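Local coordinates for protein terminase, large subunit (Bacillus phage spp1, PDB 2WBN) that packages viral DNA as an ATP-driven motor and cuts the genome as a metal-dependent endonuclease, this chain being its C-terminal nuclease domain, at residues 48-54 and 66-71; 44-48 and 78-82; 55-59 and 114-118. All blocks are in the same frame, centred on the assembly; numbering follows the deposited sequence.

The three contacts belong to the RNase H-like nuclease domain and all reach its mixed central sheet. Interaction 1 pairs strands 51-56 and 64-72 as a hairpin. Interaction 2 lies beside it, with centres about 7 Å apart. It sets helix 42-47 and F48 against strand 77-86, the next strand of the sheet. Apart from the shared F48, interaction 1 falls between the segments of interaction 2, whereas interaction 3 alternates with both. Interaction 3 lies about 19 Å between centres from interaction 1 and 25 Å from interaction 2. From helix 42-47 a short loop leads into strand 51-56, which carries D56, a ligand of both manganese ions.

Interaction 1: residues 48-54 and 66-71; sequences FDNIRQG and FVRWHY
I51 to G54 pair with V67 to H70 as antiparallel strands. R52 with W69 and G54 with V67 are the hydrogen-bonded pairs. I51 with H70 and Q53 with R68 are the non-hydrogen-bonded pairs, and the CA atoms come closer there. The R52 and W69 bonds are nearly straight: R52 N to W69 O and W69 N to R52 O are both 2.8 Å. The strand directions are 155° apart.

The pairing is extended at its outer end by N50. Its backbone O accepts from Y71 N, and its side-chain ND2 donates to Y71 O at 2.7 Å. N50 CG is anti to the backbone N (chi1 -165°), which lays the amide alongside the Y71 side chain. The backbone N of N50 donates to H70 ND1 at 3.1 Å, in the plane of the imidazole. This bond, with F48 over one face, helps to hold the H70 ring in its rotation.

This hairpin corresponds to the first two strands of the RNase H core; the earlier strand 33-35 lies at the sheet's edge. The sheet continues to strand 77-86 on one side and strand 108-110 on the other.

Aromatic contact comes from F48, just after helix 42-47. Its ring and that of H70 are nearly parallel but slid apart, with centroids 4.4 Å apart. Each CB lies over the other ring, H70 CB 4.0 Å from the F48 centroid.

Two arginines lie on opposite faces of the sheet. R68 is extended, and I51 lies over one face of its guanidinium, with CG2 offset toward the rim and CG1 3.6 Å from R68 NH2. R52 bends at chi2, and its NH2 donates to I51 O and, at 2.8 Å, to N50 OD1, from above that carbonyl plane. R52 NE forms a salt bridge with D202, while NH1 meets the Y71 ring at its edge.

Interaction 2: residues 44-48 and 78-82; sequences EVARF and IYAID
The backbone O of E44 is gripped by two N-H groups, R47 N and F48 N, both at 3.0 Å. These bonds close the last turn of helix 42-47. The same oxygen sits 3.3 Å above the plane of the F48 ring, over its centre. The ring is therefore folded back against the helix end and turned toward the sheet. F48 CG lies anti to the carbonyl carbon and beside the backbone N (chi1 -67°), which puts the ring there.

Two residues of strand 77-86 receive it. F48 CZ comes over one face of the Y79 ring, toward its rim, and is 3.7 Å from Y79 CG. The side chains are roughly perpendicular and form an oblique ring pair, with planes 34° apart. I81 lies alongside F48, head to tail with it, and sets CD1 3.9 Å from F48 CD2. Its other branch, CG2, meets V45 CG1 at 4.1 Å.

I81 stands in a classic beta bulge, where I81 and D82 both face R68 of strand 64-72. E44 comes near the Y79 ring only with OE1, and its OE2 is bound by T41 N.

The contact joins a peripheral helix to the sheet, away from the metal site. Carbon meets carbon throughout its core. It is thus a small apolar contact at the surface, probably held by van der Waals packing, with the polar bonds serving to shape the helix end that presents F48.

Interaction 3: residues 55-59 and 114-118; sequences LDFGY and EPRSI
F57, just after D56, packs its ring on E114, S117 and I118 at the start of helix 115-124. In this RNase H-like fold the contact joins the segment that follows D56 of strand 51-56 to the helix that follows strand 108-110, the next strand of the sheet. S117 CB sits over one face of the F57 ring, 3.7 Å from the centroid and 14° off the ring normal, a CH-pi contact. L55 CG covers the opposite face toward its rim. I118 meets the ring at its edge instead, near its plane, with CG1 3.7 Å from F57 CE1. The F57 and I118 side chains are roughly perpendicular.

E114 and F57 run head to tail alongside each other, ring and carboxylate planes 26° apart. E114 CB touches F57 CD1, and the extended E114 chain then carries the carboxylate back to F57 CB, 3.3 Å from OE2. That oxygen also comes within 2.8 Å of G58 O. Both are acceptors, so the approach is not a hydrogen bond and is probably unfavourable if E114 is ionised.

The strand leads directly into the metal site. D56, a ligand of both manganese ions, accepts through OD1 from G58 N at 2.9 Å, an Asx turn. Its OD2 is bound by Y197 OH, and F57 N donates to D111, another ligand. The F57 ring thus packs the backbone next to these ligands against the helix.

E114 is the N-cap of helix 115-124. Its backbone O accepts from I118 N, and its OE1 receives the hydroxyl of S117 on the anti lone pair, S117 OG to E114 OE1 being 2.8 Å.

Interaction 1: residues 48-54 and 66-71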
loop_
_atom_site.group_PDB
_atom_site.type_symbol
_atom_site.label_atom_id
_atom_site.label_comp_id
_atom_site.label_asym_id
_atom_site.label_seq_id
_atom_site.Cartn_x
_atom_site.Cartn_y
_atom_site.Cartn_z
ATOM N N PHE A 48 -13.827 -10.038 -4.858
ATOM C CA PHE A 48 -13.383 -9.130 -3.803
ATOM C C PHE A 48 -14.180 -7.842 -3.859
ATOM O O PHE A 48 -14.281 -7.211 -4.918
ATOM C CB PHE A 48 -11.896 -8.780 -3.934
ATOM C CG PHE A 48 -10.950 -9.937 -3.691
ATOM C CD1 PHE A 48 -11.269 -10.969 -2.822
ATOM C CD2 PHE A 48 -9.705 -9.957 -4.312
ATOM C CE1 PHE A 48 -10.376 -12.026 -2.603
ATOM C CE2 PHE A 48 -8.814 -11.013 -4.097
ATOM C CZ PHE A 48 -9.155 -12.043 -3.235
ATOM N N ASP A 49 -14.737 -7.444 -2.722
ATOM C CA ASP A 49 -15.592 -6.258 -2.687
ATOM C C ASP A 49 -15.452 -5.441 -1.395
ATOM O O ASP A 49 -16.377 -4.752 -0.984
ATOM C CB ASP A 49 -17.052 -6.671 -2.935
ATOM C CG ASP A 49 -17.752 -5.768 -3.950
ATOM O OD1 ASP A 49 -17.165 -4.728 -4.355
ATOM O OD2 ASP A 49 -18.882 -6.107 -4.350
ATOM N N ASN A 50 -14.282 -5.516 -0.769
ATOM C CA ASN A 50 -13.962 -4.679 0.372
ATOM C C ASN A 50 -12.590 -4.075 0.074
ATOM O O ASN A 50 -11.580 -4.392 0.707
ATOM C CB ASN A 50 -13.979 -5.492 1.667
ATOM C CG ASN A 50 -14.007 -4.622 2.906
ATOM O OD1 ASN A 50 -14.402 -3.462 2.854
ATOM N ND2 ASN A 50 -13.599 -5.184 4.034
ATOM N N ILE A 51 -12.587 -3.208 -0.932
ATOM C CA ILE A 51 -11.365 -2.659 -1.498
ATOM C C ILE A 51 -10.795 -1.548 -0.648
ATOM O O ILE A 51 -11.523 -0.712 -0.106
ATOM C CB ILE A 51 -11.607 -2.140 -2.933
ATOM C CG1 ILE A 51 -11.899 -3.317 -3.875
ATOM C CG2 ILE A 51 -10.409 -1.329 -3.438
ATOM C CD1 ILE A 51 -13.347 -3.555 -4.107
ATOM N N ARG A 52 -9.475 -1.537 -0.554
ATOM C CA ARG A 52 -8.729 -0.443 0.047
ATOM C C ARG A 52 -7.612 -0.047 -0.881
ATOM O O ARG A 52 -6.873 -0.906 -1.376
ATOM C CB ARG A 52 -8.138 -0.872 1.380
ATOM C CG ARG A 52 -9.165 -1.259 2.402
ATOM C CD ARG A 52 -9.969 -0.085 2.888
ATOM N NE ARG A 52 -10.777 -0.477 4.037
ATOM C CZ ARG A 52 -11.951 -1.105 3.973
ATOM N NH1 ARG A 52 -12.573 -1.416 5.103
ATOM N NH2 ARG A 52 -12.516 -1.430 2.808
ATOM N N GLN A 53 -7.469 1.259 -1.113
ATOM C CA GLN A 53 -6.421 1.765 -1.996
ATOM C C GLN A 53 -5.605 2.852 -1.315
ATOM O O GLN A 53 -6.150 3.699 -0.580
ATOM C CB GLN A 53 -7.004 2.276 -3.314
ATOM C CG GLN A 53 -7.824 1.233 -4.066
ATOM C CD GLN A 53 -8.365 1.737 -5.386
ATOM O OE1 GLN A 53 -9.099 2.737 -5.453
ATOM N NE2 GLN A 53 -8.030 1.044 -6.436
ATOM N N GLY A 54 -4.296 2.801 -1.544
ATOM C CA GLY A 54 -3.360 3.782 -1.002
ATOM C C GLY A 54 -2.410 4.318 -2.056
ATOM O O GLY A 54 -2.189 3.689 -3.090
ATOM N N PHE A 66 1.176 3.211 -6.003
ATOM C CA PHE A 66 -0.260 2.991 -5.853
ATOM C C PHE A 66 -0.509 1.519 -5.514
ATOM O O PHE A 66 0.030 0.632 -6.184
ATOM C CB PHE A 66 -0.989 3.329 -7.156
ATOM C CG PHE A 66 -2.434 2.918 -7.168
ATOM C CD1 PHE A 66 -3.398 3.705 -6.548
ATOM C CD2 PHE A 66 -2.827 1.743 -7.783
ATOM C CE1 PHE A 66 -4.728 3.330 -6.550
ATOM C CE2 PHE A 66 -4.162 1.353 -7.784
ATOM C CZ PHE A 66 -5.110 2.142 -7.164
ATOM N N VAL A 67 -1.317 1.260 -4.489
ATOM C CA VAL A 67 -1.686 -0.127 -4.137
ATOM C C VAL A 67 -3.207 -0.259 -4.031
ATOM O O VAL A 67 -3.889 0.681 -3.607
ATOM C CB VAL A 67 -0.988 -0.604 -2.833
ATOM C CG1 VAL A 67 0.540 -0.477 -2.966
ATOM C CG2 VAL A 67 -1.521 0.161 -1.563
ATOM N N ARG A 68 -3.718 -1.429 -4.433
ATOM C CA ARG A 68 -5.109 -1.813 -4.266
ATOM C C ARG A 68 -5.160 -3.202 -3.616
ATOM O O ARG A 68 -4.541 -4.140 -4.119
ATOM C CB ARG A 68 -5.811 -1.834 -5.614
ATOM C CG ARG A 68 -7.270 -2.319 -5.614
ATOM C CD ARG A 68 -7.752 -2.481 -7.067
ATOM N NE ARG A 68 -9.152 -2.927 -7.199
ATOM C CZ ARG A 68 -10.229 -2.137 -7.227
ATOM N NH1 ARG A 68 -10.120 -0.824 -7.106
ATOM N NH2 ARG A 68 -11.447 -2.672 -7.359
ATOM N N TRP A 69 -5.887 -3.291 -2.504
ATOM C CA TRP A 69 -6.033 -4.512 -1.703
ATOM C C TRP A 69 -7.504 -4.825 -1.447
ATOM O O TRP A 69 -8.355 -3.935 -1.498
ATOM C CB TRP A 69 -5.423 -4.284 -0.334
ATOM C CG TRP A 69 -3.986 -4.038 -0.284
ATOM C CD1 TRP A 69 -3.342 -2.836 -0.459
ATOM C CD2 TRP A 69 -2.981 -4.989 0.048
ATOM N NE1 TRP A 69 -1.986 -3.007 -0.304
ATOM C CE2 TRP A 69 -1.741 -4.318 0.021
ATOM C CE3 TRP A 69 -2.999 -6.355 0.325
ATOM C CZ2 TRP A 69 -0.539 -4.973 0.271
ATOM C CZ3 TRP A 69 -1.809 -7.002 0.573
ATOM C CH2 TRP A 69 -0.600 -6.326 0.548
ATOM N N HIS A 70 -7.779 -6.081 -1.110
ATOM C CA HIS A 70 -9.058 -6.495 -0.554
ATOM C C HIS A 70 -8.862 -6.890 0.904
ATOM O O HIS A 70 -7.869 -7.537 1.262
ATOM C CB HIS A 70 -9.636 -7.689 -1.305
ATOM C CG HIS A 70 -10.816 -8.311 -0.614
ATOM N ND1 HIS A 70 -12.026 -7.667 -0.484
ATOM C CD2 HIS A 70 -10.962 -9.509 0.003
ATOM C CE1 HIS A 70 -12.868 -8.441 0.180
ATOM N NE2 HIS A 70 -12.249 -9.569 0.481
ATOM N N TYR A 71 -9.856 -6.548 1.719
ATOM C CA TYR A 71 -9.807 -6.743 3.157
ATOM C C TYR A 71 -10.890 -7.706 3.618
ATOM O O TYR A 71 -12.075 -7.388 3.547
ATOM C CB TYR A 71 -10.013 -5.392 3.839
ATOM C CG TYR A 71 -9.894 -5.410 5.344
ATOM C CD1 TYR A 71 -9.062 -6.319 6.000
ATOM C CD2 TYR A 71 -10.600 -4.499 6.115
ATOM C CE1 TYR A 71 -8.943 -6.310 7.370
ATOM C CE2 TYR A 71 -10.480 -4.483 7.476
ATOM C CZ TYR A 71 -9.651 -5.385 8.105
ATOM O OH TYR A 71 -9.547 -5.374 9.478
#

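Interaction 2: residues 44-48 and 78-82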
loop_
_atom_site.group_PDB
_atom_site.type_symbol
_atom_site.label_atom_id
_atom_site.label_comp_id
_atom_site.label_asym_id
_atom_site.label_seq_id
_atom_site.Cartn_x
_atom_site.Cartn_y
_atom_site.Cartn_z
ATOM N N GLU A 44 -11.290 -14.981 -7.931
ATOM C CA GLU A 44 -11.232 -14.332 -6.631
ATOM C C GLU A 44 -11.242 -12.813 -6.748
ATOM O O GLU A 44 -11.968 -12.143 -6.023
ATOM C CB GLU A 44 -9.971 -14.739 -5.878
ATOM C CG GLU A 44 -9.949 -16.160 -5.379
ATOM C CD GLU A 44 -8.671 -16.421 -4.629
ATOM O OE1 GLU A 44 -8.605 -16.058 -3.433
ATOM O OE2 GLU A 44 -7.715 -16.926 -5.253
ATOM N N VAL A 45 -10.413 -12.281 -7.642
ATOM C CA VAL A 45 -10.353 -10.842 -7.880
ATOM C C VAL A 45 -11.728 -10.368 -8.319
ATOM O O VAL A 45 -12.157 -9.289 -7.954
ATOM C CB VAL A 45 -9.289 -10.471 -8.946
ATOM C CG1 VAL A 45 -9.411 -9.002 -9.354
ATOM C CG2 VAL A 45 -7.873 -10.778 -8.425
ATOM N N ALA A 46 -12.432 -11.194 -9.080
ATOM C CA ALA A 46 -13.788 -10.861 -9.495
ATOM C C ALA A 46 -14.755 -10.667 -8.305
ATOM O O ALA A 46 -15.617 -9.804 -8.375
ATOM C CB ALA A 46 -14.307 -11.906 -10.446
ATOM N N ARG A 47 -14.593 -11.437 -7.221
ATOM C CA ARG A 47 -15.495 -11.372 -6.048
ATOM C C ARG A 47 -15.115 -10.341 -4.993
ATOM O O ARG A 47 -15.985 -9.869 -4.265
ATOM C CB ARG A 47 -15.566 -12.714 -5.312
ATOM C CG ARG A 47 -15.956 -13.899 -6.148
ATOM C CD ARG A 47 -16.227 -15.128 -5.276
ATOM N NE ARG A 47 -15.430 -16.272 -5.734
ATOM C CZ ARG A 47 -14.320 -16.729 -5.153
ATOM N NH1 ARG A 47 -13.856 -16.186 -4.032
ATOM N NH2 ARG A 47 -13.679 -17.766 -5.690
ATOM N N PHE A 48 -13.827 -10.038 -4.858
ATOM C CA PHE A 48 -13.383 -9.130 -3.803
ATOM C C PHE A 48 -14.180 -7.842 -3.859
ATOM O O PHE A 48 -14.281 -7.211 -4.918
ATOM C CB PHE A 48 -11.896 -8.780 -3.934
ATOM C CG PHE A 48 -10.950 -9.937 -3.691
ATOM C CD1 PHE A 48 -11.269 -10.969 -2.822
ATOM C CD2 PHE A 48 -9.705 -9.957 -4.312
ATOM C CE1 PHE A 48 -10.376 -12.026 -2.603
ATOM C CE2 PHE A 48 -8.814 -11.013 -4.097
ATOM C CZ PHE A 48 -9.155 -12.043 -3.235
ATOM N N ILE A 78 -5.559 -9.662 4.336
ATOM C CA ILE A 78 -5.581 -8.732 3.222
ATOM C C ILE A 78 -4.992 -9.421 2.001
ATOM O O ILE A 78 -4.128 -10.284 2.130
ATOM C CB ILE A 78 -4.865 -7.410 3.544
ATOM C CG1 ILE A 78 -3.365 -7.588 3.796
ATOM C CG2 ILE A 78 -5.555 -6.699 4.728
ATOM C CD1 ILE A 78 -2.619 -6.228 3.934
ATOM N N TYR A 79 -5.492 -9.055 0.828
ATOM C CA TYR A 79 -5.105 -9.665 -0.431
ATOM C C TYR A 79 -4.703 -8.562 -1.398
ATOM O O TYR A 79 -5.515 -7.686 -1.655
ATOM C CB TYR A 79 -6.302 -10.377 -1.056
ATOM C CG TYR A 79 -6.865 -11.550 -0.309
ATOM C CD1 TYR A 79 -7.804 -11.370 0.701
ATOM C CD2 TYR A 79 -6.498 -12.851 -0.651
ATOM C CE1 TYR A 79 -8.344 -12.450 1.354
ATOM C CE2 TYR A 79 -7.039 -13.934 0.000
ATOM C CZ TYR A 79 -7.951 -13.724 1.002
ATOM O OH TYR A 79 -8.482 -14.789 1.638
ATOM N N ALA A 80 -3.474 -8.615 -1.927
ATOM C CA ALA A 80 -2.993 -7.627 -2.899
ATOM C C ALA A 80 -3.599 -7.886 -4.266
ATOM O O ALA A 80 -3.501 -8.996 -4.801
ATOM C CB ALA A 80 -1.455 -7.621 -2.963
ATOM N N ILE A 81 -4.240 -6.860 -4.827
ATOM C CA ILE A 81 -4.947 -6.988 -6.103
ATOM C C ILE A 81 -4.122 -6.395 -7.234
ATOM O O ILE A 81 -3.936 -7.021 -8.280
ATOM C CB ILE A 81 -6.335 -6.289 -6.059
ATOM C CG1 ILE A 81 -7.221 -6.931 -4.986
ATOM C CG2 ILE A 81 -7.000 -6.347 -7.434
ATOM C CD1 ILE A 81 -8.622 -6.288 -4.824
ATOM N N ASP A 82 -3.631 -5.175 -7.026
ATOM C CA ASP A 82 -2.886 -4.503 -8.055
ATOM C C ASP A 82 -1.987 -3.417 -7.456
ATOM O O ASP A 82 -2.062 -3.115 -6.268
ATOM C CB ASP A 82 -3.863 -3.923 -9.076
ATOM C CG ASP A 82 -3.303 -3.876 -10.488
ATOM O OD1 ASP A 82 -2.090 -4.098 -10.686
ATOM O OD2 ASP A 82 -4.096 -3.606 -11.417
#

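Interaction 3: residues 55-59 and 114-118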
loop_
_atom_site.group_PDB
_atom_site.type_symbol
_atom_site.label_atom_id
_atom_site.label_comp_id
_atom_site.label_asym_id
_atom_site.label_seq_id
_atom_site.Cartn_x
_atom_site.Cartn_y
_atom_site.Cartn_z
ATOM N N LEU A 55 -1.863 5.495 -1.796
ATOM C CA LEU A 55 -0.981 6.139 -2.760
ATOM C C LEU A 55 0.076 6.928 -2.027
ATOM O O LEU A 55 -0.244 7.768 -1.190
ATOM C CB LEU A 55 -1.780 7.053 -3.692
ATOM C CG LEU A 55 -0.958 7.894 -4.672
ATOM C CD1 LEU A 55 -0.146 7.034 -5.619
ATOM C CD2 LEU A 55 -1.877 8.817 -5.443
ATOM N N ASP A 56 1.333 6.628 -2.332
ATOM C CA ASP A 56 2.445 7.424 -1.929
ATOM C C ASP A 56 3.013 8.099 -3.178
ATOM O O ASP A 56 3.207 7.441 -4.187
ATOM C CB ASP A 56 3.513 6.580 -1.246
ATOM C CG ASP A 56 4.606 7.444 -0.633
ATOM O OD1 ASP A 56 5.445 7.988 -1.394
ATOM O OD2 ASP A 56 4.598 7.634 0.604
ATOM N N PHE A 57 3.272 9.401 -3.101
ATOM C CA PHE A 57 3.646 10.185 -4.280
ATOM C C PHE A 57 5.104 10.091 -4.703
ATOM O O PHE A 57 5.458 10.507 -5.815
ATOM C CB PHE A 57 3.262 11.652 -4.085
ATOM C CG PHE A 57 1.784 11.893 -4.137
ATOM C CD1 PHE A 57 1.079 12.196 -2.989
ATOM C CD2 PHE A 57 1.091 11.772 -5.339
ATOM C CE1 PHE A 57 -0.305 12.399 -3.030
ATOM C CE2 PHE A 57 -0.282 11.969 -5.393
ATOM C CZ PHE A 57 -0.982 12.276 -4.232
ATOM N N GLY A 58 5.955 9.558 -3.837
ATOM C CA GLY A 58 7.380 9.557 -4.132
ATOM C C GLY A 58 7.943 10.932 -3.820
ATOM O O GLY A 58 7.210 11.900 -3.670
ATOM N N TYR A 59 9.246 10.995 -3.725
ATOM C CA TYR A 59 9.958 12.179 -3.333
ATOM C C TYR A 59 11.433 11.867 -3.557
ATOM O O TYR A 59 11.922 10.802 -3.160
ATOM C CB TYR A 59 9.680 12.517 -1.868
ATOM C CG TYR A 59 10.437 13.728 -1.361
ATOM C CD1 TYR A 59 10.313 14.954 -1.980
ATOM C CD2 TYR A 59 11.283 13.638 -0.259
ATOM C CE1 TYR A 59 11.023 16.057 -1.528
ATOM C CE2 TYR A 59 11.992 14.752 0.208
ATOM C CZ TYR A 59 11.854 15.951 -0.421
ATOM O OH TYR A 59 12.560 17.053 0.040
ATOM N N GLU A 114 1.908 15.860 0.075
ATOM C CA GLU A 114 1.789 16.535 -1.213
ATOM C C GLU A 114 0.334 16.991 -1.441
ATOM O O GLU A 114 -0.373 16.446 -2.297
ATOM C CB GLU A 114 2.264 15.595 -2.324
ATOM C CG GLU A 114 3.727 15.144 -2.159
ATOM C CD GLU A 114 4.377 14.665 -3.464
ATOM O OE1 GLU A 114 3.865 14.963 -4.573
ATOM O OE2 GLU A 114 5.424 14.004 -3.380
ATOM N N PRO A 115 -0.125 17.978 -0.658
ATOM C CA PRO A 115 -1.538 18.402 -0.777
ATOM C C PRO A 115 -1.922 18.872 -2.183
ATOM O O PRO A 115 -3.045 18.662 -2.597
ATOM C CB PRO A 115 -1.670 19.507 0.256
ATOM C CG PRO A 115 -0.279 19.985 0.499
ATOM C CD PRO A 115 0.597 18.779 0.340
ATOM N N ARG A 116 -0.989 19.447 -2.930
ATOM C CA ARG A 116 -1.316 19.965 -4.265
ATOM C C ARG A 116 -1.299 18.842 -5.320
ATOM O O ARG A 116 -1.925 18.976 -6.373
ATOM C CB ARG A 116 -0.379 21.096 -4.674
ATOM C CG ARG A 116 -0.126 22.199 -3.618
ATOM C CD ARG A 116 -1.379 22.736 -2.974
ATOM N NE ARG A 116 -1.878 23.937 -3.606
ATOM C CZ ARG A 116 -2.956 24.035 -4.380
ATOM N NH1 ARG A 116 -3.679 22.970 -4.675
ATOM N NH2 ARG A 116 -3.293 25.207 -4.885
ATOM N N SER A 117 -0.587 17.749 -5.047
ATOM C CA SER A 117 -0.650 16.563 -5.921
ATOM C C SER A 117 -2.012 15.920 -5.799
ATOM O O SER A 117 -2.574 15.464 -6.786
ATOM C CB SER A 117 0.431 15.550 -5.589
ATOM O OG SER A 117 1.704 16.103 -5.840
ATOM N N ILE A 118 -2.532 15.875 -4.581
ATOM C CA ILE A 118 -3.910 15.444 -4.337
ATOM C C ILE A 118 -4.923 16.332 -5.080
ATOM O O ILE A 118 -5.793 15.822 -5.792
ATOM C CB ILE A 118 -4.208 15.399 -2.836
ATOM C CG1 ILE A 118 -3.393 14.276 -2.179
ATOM C CG2 ILE A 118 -5.703 15.181 -2.580
ATOM C CD1 ILE A 118 -3.511 14.237 -0.697
#